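Local coordinates for type IV secretion protein Dot (Legionella pneumophila, PDB 6KS5) that is a deubiquitinase that regulates the association of polyubiquitin chains with the Legionella phagosome, at residues A118-M123 against N199-E204; K135-Y140 against A163-F168. All blocks are in the same frame, centred on the assembly; numbering follows the deposited sequence.

Both contacts lie in a largely helical region on the same side of the chain's centre; their centres lie about 19 Å (contact 1) and about 23 Å (contact 2) from the centre of the chain and about 17 Å from each other. Along the sequence contact 2 is nested inside the loop that contact 1 closes: helix 117-122 is followed by helix 130-140, and helix 162-173 by helix 193-214. The two meet through stacked rings, Tyr-200 CD2 of contact 1 lying 3.4 Å from Phe-164 CD2 of contact 2. Helix 193-214 also receives Phe-168 of contact 2 on Ile-197. Contact 1 is mainly polar and partly buried, contact 2 mainly apolar and buried.

Contact 1. Residues A118-M123 against N199-E204; sequences AVKAEM and NYWDAE
Lys-120 joins helix 117-122 to helix 193-214 twice, as an acceptor through its backbone and as a donor through its side chain. Its carbonyl O takes the indole N-H of Trp-201, with NE1 3.2 Å from Lys-120 O. Lys-120 is in the last turn of its helix, where carbonyls lack later helical N-H partners. The N-H...O angle is only 135°, so the bond is bent, yet the donor lies in the carbonyl plane on a lone pair and the oxygen sits close to the indole plane. In the other direction, Lys-120 NZ donates to the backbone O of Asp-202 at 3.0 Å. It reaches that oxygen by running mostly extended from the helix and bending at chi3 (-126°), and arrives tilted from the carbonyl plane.

The Asp-202 carboxylate takes a different role. The aliphatic chain of Lys-120 runs beside OD1, but Lys-120 NZ stays 4.2 Å from Asp-202 OD1, beyond a salt bridge; OD2 makes a salt bridge with Lys-198, about one turn earlier on the same helix. The apolar part is at the benzene edge of the indole, where Met-123 CE meets CZ2 near the ring plane, with the two side chains roughly at right angles. Tyr-206 meets the Trp-201 ring as well.

The chemistry implies a join made by two bonds to backbone carbonyls, one of them bent. The buried indole N-H is satisfied by that bent bond, while the carboxylate beside the ammonium probably adds an electrostatic pull without pairing directly with it.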
loop_
_atom_site.group_PDB
_atom_site.type_symbol
_atom_site.label_atom_id
_atom_site.label_comp_id
_atom_site.label_asym_id
_atom_site.label_seq_id
_atom_site.Cartn_x
_atom_site.Cartn_y
_atom_site.Cartn_z
ATOM N N ALA A 118 -10.971 16.188 -4.388
ATOM C CA ALA A 118 -10.157 17.028 -3.514
ATOM C C ALA A 118 -8.745 16.474 -3.384
ATOM O O ALA A 118 -7.761 17.198 -3.575
ATOM C CB ALA A 118 -10.816 17.150 -2.140
ATOM N N VAL A 119 -8.628 15.187 -3.054
ATOM C CA VAL A 119 -7.317 14.545 -3.006
ATOM C C VAL A 119 -6.663 14.576 -4.381
ATOM O O VAL A 119 -5.449 14.773 -4.505
ATOM C CB VAL A 119 -7.453 13.108 -2.466
ATOM C CG1 VAL A 119 -6.202 12.292 -2.760
ATOM C CG2 VAL A 119 -7.748 13.130 -0.973
ATOM N N LYS A 120 -7.463 14.405 -5.438
ATOM C CA LYS A 120 -6.935 14.456 -6.799
ATOM C C LYS A 120 -6.237 15.781 -7.074
ATOM O O LYS A 120 -5.211 15.818 -7.765
ATOM C CB LYS A 120 -8.064 14.233 -7.807
ATOM C CG LYS A 120 -7.658 14.412 -9.273
ATOM C CD LYS A 120 -8.880 14.642 -10.160
ATOM C CE LYS A 120 -8.933 13.654 -11.317
ATOM N NZ LYS A 120 -10.173 13.800 -12.135
ATOM N N ALA A 121 -6.777 16.881 -6.549
ATOM C CA ALA A 121 -6.176 18.190 -6.767
ATOM C C ALA A 121 -5.099 18.505 -5.734
ATOM O O ALA A 121 -4.075 19.105 -6.074
ATOM C CB ALA A 121 -7.255 19.277 -6.751
ATOM N N GLU A 122 -5.305 18.104 -4.479
ATOM C CA GLU A 122 -4.314 18.349 -3.438
ATOM C C GLU A 122 -3.052 17.514 -3.614
ATOM O O GLU A 122 -2.048 17.795 -2.948
ATOM C CB GLU A 122 -4.923 18.081 -2.059
ATOM N N MET A 123 -3.075 16.509 -4.489
ATOM C CA MET A 123 -1.930 15.634 -4.701
ATOM C C MET A 123 -0.967 16.162 -5.748
ATOM O O MET A 123 0.060 15.526 -6.003
ATOM C CB MET A 123 -2.394 14.238 -5.107
ATOM C CG MET A 123 -1.439 13.154 -4.674
ATOM S SD MET A 123 -2.280 11.585 -4.504
ATOM C CE MET A 123 -2.603 11.197 -6.196
ATOM N N ASN A 199 -3.421 18.365 -17.192
ATOM C CA ASN A 199 -4.359 17.869 -18.193
ATOM C C ASN A 199 -4.305 16.353 -18.295
ATOM O O ASN A 199 -5.330 15.700 -18.525
ATOM C CB ASN A 199 -4.065 18.493 -19.555
ATOM C CG ASN A 199 -4.587 19.900 -19.674
ATOM O OD1 ASN A 199 -5.495 20.302 -18.946
ATOM N ND2 ASN A 199 -4.024 20.658 -20.605
ATOM N N TYR A 200 -3.111 15.775 -18.153
ATOM C CA TYR A 200 -3.003 14.323 -18.126
ATOM C C TYR A 200 -3.580 13.766 -16.837
ATOM O O TYR A 200 -4.286 12.749 -16.851
ATOM C CB TYR A 200 -1.547 13.897 -18.284
ATOM C CG TYR A 200 -1.311 12.449 -17.941
ATOM C CD1 TYR A 200 -1.802 11.443 -18.754
ATOM C CD2 TYR A 200 -0.600 12.084 -16.801
ATOM C CE1 TYR A 200 -1.592 10.116 -18.450
ATOM C CE2 TYR A 200 -0.384 10.753 -16.486
ATOM C CZ TYR A 200 -0.884 9.772 -17.317
ATOM O OH TYR A 200 -0.683 8.441 -17.028
ATOM N N TRP A 201 -3.318 14.446 -15.718
ATOM C CA TRP A 201 -3.689 13.936 -14.403
ATOM C C TRP A 201 -5.202 13.864 -14.237
ATOM O O TRP A 201 -5.751 12.810 -13.892
ATOM C CB TRP A 201 -3.076 14.819 -13.317
ATOM C CG TRP A 201 -3.176 14.233 -11.958
ATOM C CD1 TRP A 201 -3.941 14.682 -10.924
ATOM C CD2 TRP A 201 -2.483 13.081 -11.477
ATOM N NE1 TRP A 201 -3.769 13.877 -9.827
ATOM C CE2 TRP A 201 -2.879 12.883 -10.143
ATOM C CE3 TRP A 201 -1.566 12.195 -12.047
ATOM C CZ2 TRP A 201 -2.383 11.840 -9.367
ATOM C CZ3 TRP A 201 -1.079 11.155 -11.278
ATOM C CH2 TRP A 201 -1.485 10.986 -9.948
ATOM N N ASP A 202 -5.895 14.986 -14.465
ATOM C CA ASP A 202 -7.334 15.024 -14.238
ATOM C C ASP A 202 -8.097 14.184 -15.247
ATOM O O ASP A 202 -9.242 13.804 -14.978
ATOM C CB ASP A 202 -7.855 16.461 -14.282
ATOM C CG ASP A 202 -7.327 17.314 -13.140
ATOM O OD1 ASP A 202 -7.210 16.817 -11.993
ATOM O OD2 ASP A 202 -7.037 18.502 -13.396
ATOM N N ALA A 203 -7.499 13.893 -16.401
ATOM C CA ALA A 203 -8.196 13.086 -17.393
ATOM C C ALA A 203 -8.069 11.606 -17.069
ATOM O O ALA A 203 -9.070 10.930 -16.804
ATOM C CB ALA A 203 -7.663 13.382 -18.799
ATOM N N GLU A 204 -6.842 11.089 -17.073
ATOM C CA GLU A 204 -6.645 9.668 -16.819
ATOM C C GLU A 204 -5.471 9.337 -15.914
ATOM O O GLU A 204 -5.319 8.165 -15.564
ATOM C CB GLU A 204 -6.479 8.912 -18.147
ATOM C CG GLU A 204 -5.560 9.596 -19.142
ATOM C CD GLU A 204 -5.119 8.662 -20.248
ATOM O OE1 GLU A 204 -4.833 7.482 -19.942
ATOM O OE2 GLU A 204 -5.060 9.106 -21.419
#

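Contact 2. Residues K135-Y140 against A163-F168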
loop_
_atom_site.group_PDB
_atom_site.type_symbol
_atom_site.label_atom_id
_atom_site.label_comp_id
_atom_site.label_asym_id
_atom_site.label_seq_id
_atom_site.Cartn_x
_atom_site.Cartn_y
_atom_site.Cartn_z
ATOM N N LYS A 135 8.358 16.482 -12.975
ATOM C CA LYS A 135 9.486 17.309 -13.381
ATOM C C LYS A 135 10.806 16.651 -13.007
ATOM O O LYS A 135 11.726 16.572 -13.833
ATOM C CB LYS A 135 9.367 18.694 -12.749
ATOM C CG LYS A 135 8.305 19.561 -13.398
ATOM C CD LYS A 135 8.307 20.960 -12.823
ATOM C CE LYS A 135 6.890 21.454 -12.600
ATOM N NZ LYS A 135 6.882 22.845 -12.073
ATOM N N ASN A 136 10.908 16.148 -11.775
ATOM C CA ASN A 136 12.090 15.394 -11.378
ATOM C C ASN A 136 12.318 14.206 -12.298
ATOM O O ASN A 136 13.460 13.911 -12.667
ATOM C CB ASN A 136 11.957 14.916 -9.933
ATOM C CG ASN A 136 12.117 16.033 -8.936
ATOM O OD1 ASN A 136 12.665 17.084 -9.254
ATOM N ND2 ASN A 136 11.642 15.810 -7.715
ATOM N N TYR A 137 11.244 13.505 -12.673
ATOM C CA TYR A 137 11.382 12.353 -13.556
ATOM C C TYR A 137 12.030 12.744 -14.877
ATOM O O TYR A 137 12.850 11.998 -15.421
ATOM C CB TYR A 137 10.015 11.713 -13.802
ATOM C CG TYR A 137 10.087 10.369 -14.484
ATOM C CD1 TYR A 137 10.153 10.269 -15.865
ATOM C CD2 TYR A 137 10.085 9.199 -13.745
ATOM C CE1 TYR A 137 10.222 9.036 -16.486
ATOM C CE2 TYR A 137 10.155 7.965 -14.352
ATOM C CZ TYR A 137 10.223 7.886 -15.723
ATOM O OH TYR A 137 10.293 6.654 -16.335
ATOM N N LYS A 138 11.683 13.918 -15.403
ATOM C CA LYS A 138 12.176 14.294 -16.722
ATOM C C LYS A 138 13.660 14.636 -16.688
ATOM O O LYS A 138 14.440 14.132 -17.502
ATOM C CB LYS A 138 11.369 15.466 -17.270
ATOM C CG LYS A 138 11.865 15.951 -18.618
ATOM C CD LYS A 138 11.602 17.428 -18.814
ATOM C CE LYS A 138 10.313 17.862 -18.145
ATOM N NZ LYS A 138 9.866 19.185 -18.672
ATOM N N GLU A 139 14.074 15.501 -15.760
ATOM C CA GLU A 139 15.479 15.904 -15.728
ATOM C C GLU A 139 16.381 14.814 -15.159
ATOM O O GLU A 139 17.541 14.692 -15.582
ATOM C CB GLU A 139 15.653 17.195 -14.927
ATOM C CG GLU A 139 14.850 18.371 -15.476
ATOM C CD GLU A 139 15.594 19.153 -16.548
ATOM O OE1 GLU A 139 14.932 19.945 -17.263
ATOM O OE2 GLU A 139 16.830 18.975 -16.671
ATOM N N TYR A 140 15.879 14.016 -14.207
ATOM C CA TYR A 140 16.706 12.970 -13.618
ATOM C C TYR A 140 16.924 11.802 -14.569
ATOM O O TYR A 140 17.956 11.130 -14.476
ATOM C CB TYR A 140 16.075 12.454 -12.331
ATOM C CG TYR A 140 16.284 13.314 -11.098
ATOM C CD1 TYR A 140 17.149 14.403 -11.112
ATOM C CD2 TYR A 140 15.608 13.028 -9.910
ATOM C CE1 TYR A 140 17.334 15.188 -9.978
ATOM C CE2 TYR A 140 15.783 13.801 -8.779
ATOM C CZ TYR A 140 16.646 14.881 -8.816
ATOM O OH TYR A 140 16.822 15.652 -7.685
ATOM N N ALA A 163 3.798 5.272 -19.272
ATOM C CA ALA A 163 3.681 5.595 -20.690
ATOM C C ALA A 163 3.709 7.099 -20.921
ATOM O O ALA A 163 4.421 7.584 -21.807
ATOM C CB ALA A 163 2.405 4.982 -21.261
ATOM N N PHE A 164 2.948 7.859 -20.129
ATOM C CA PHE A 164 2.934 9.307 -20.306
ATOM C C PHE A 164 4.274 9.922 -19.923
ATOM O O PHE A 164 4.735 10.867 -20.571
ATOM C CB PHE A 164 1.802 9.930 -19.488
ATOM C CG PHE A 164 1.902 11.425 -19.349
ATOM C CD1 PHE A 164 1.381 12.260 -20.323
ATOM C CD2 PHE A 164 2.522 11.997 -18.246
ATOM C CE1 PHE A 164 1.476 13.633 -20.200
ATOM C CE2 PHE A 164 2.621 13.367 -18.119
ATOM C CZ PHE A 164 2.097 14.185 -19.095
ATOM N N LEU A 165 4.911 9.405 -18.871
ATOM C CA LEU A 165 6.176 9.983 -18.434
ATOM C C LEU A 165 7.284 9.719 -19.446
ATOM O O LEU A 165 8.107 10.602 -19.711
ATOM C CB LEU A 165 6.558 9.444 -17.054
ATOM C CG LEU A 165 5.884 10.139 -15.864
ATOM C CD1 LEU A 165 6.074 9.348 -14.572
ATOM C CD2 LEU A 165 6.390 11.566 -15.705
ATOM N N GLU A 166 7.322 8.518 -20.029
ATOM C CA GLU A 166 8.319 8.238 -21.059
ATOM C C GLU A 166 8.106 9.122 -22.278
ATOM O O GLU A 166 9.065 9.667 -22.841
ATOM C CB GLU A 166 8.277 6.766 -21.456
ATOM C CG GLU A 166 9.085 5.872 -20.537
ATOM C CD GLU A 166 10.475 6.420 -20.265
ATOM O OE1 GLU A 166 11.207 6.706 -21.239
ATOM O OE2 GLU A 166 10.826 6.570 -19.072
ATOM N N TYR A 167 6.853 9.280 -22.697
ATOM C CA TYR A 167 6.555 10.266 -23.724
ATOM C C TYR A 167 6.948 11.662 -23.257
ATOM O O TYR A 167 7.535 12.434 -24.019
ATOM C CB TYR A 167 5.073 10.205 -24.091
ATOM C CG TYR A 167 4.694 11.133 -25.215
ATOM C CD1 TYR A 167 5.008 10.827 -26.534
ATOM C CD2 TYR A 167 4.025 12.318 -24.957
ATOM C CE1 TYR A 167 4.666 11.680 -27.564
ATOM C CE2 TYR A 167 3.679 13.175 -25.976
ATOM C CZ TYR A 167 4.002 12.857 -27.275
ATOM O OH TYR A 167 3.653 13.725 -28.279
ATOM N N PHE A 168 6.658 11.988 -21.993
ATOM C CA PHE A 168 7.016 13.295 -21.442
ATOM C C PHE A 168 8.522 13.518 -21.467
ATOM O O PHE A 168 8.989 14.629 -21.740
ATOM C CB PHE A 168 6.480 13.414 -20.014
ATOM C CG PHE A 168 6.655 14.775 -19.397
ATOM C CD1 PHE A 168 6.525 15.921 -20.157
ATOM C CD2 PHE A 168 6.915 14.902 -18.039
ATOM C CE1 PHE A 168 6.670 17.172 -19.584
ATOM C CE2 PHE A 168 7.065 16.151 -17.456
ATOM C CZ PHE A 168 6.939 17.290 -18.235
#
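Tyr-137 lays one ring face against Leu-165 and turns its hydroxyl to Glu-166, so a single side chain makes both the apolar and the polar contact. Its CG is anti to the backbone N (chi1 -169°), which carries the ring across the gap towards helix 162-173. There Leu-165 CD1 stands 4.0 Å above the plane, over the ring centre of Tyr-137, while Leu-165 CB forms a CH-pi contact nearer the rim, 3.7 Å from Tyr-137 CE1. Around the same ring, Tyr-158 packs edge-to-face.

Glu-166 starts out away from the partner helix, and the fold in its chain at chi2 brings the carboxylate back. Tyr-137 OH donates to Glu-166 OE2 at 2.8 Å, meeting that oxygen nearly along its C-O axis. OE2 lies at the edge of the phenol ring, and the ring and carboxylate planes are steeply inclined to each other. The same OE2 is salt-bridged to Arg-141 NE, so hydroxyl and guanidinium together hold the carboxylate.

Lys-138 and Phe-168 cross at about a right angle. The bend at chi3 sets Lys-138 CE 3.4 Å from Phe-168 CZ, with NZ almost as near, both approaching the CZ end of the ring obliquely. Phe-168 also touches Ile-197.

The segment axes approach to 9.7 Å with a signed crossing angle of -49°, near the -50° class of ridges-into-grooves packing. This is oblique alpha-alpha packing between helices 130-140 and 162-173, in an all-helical part of the chain away from the mixed sheet, with helices 146-150 and 193-214 also touching it.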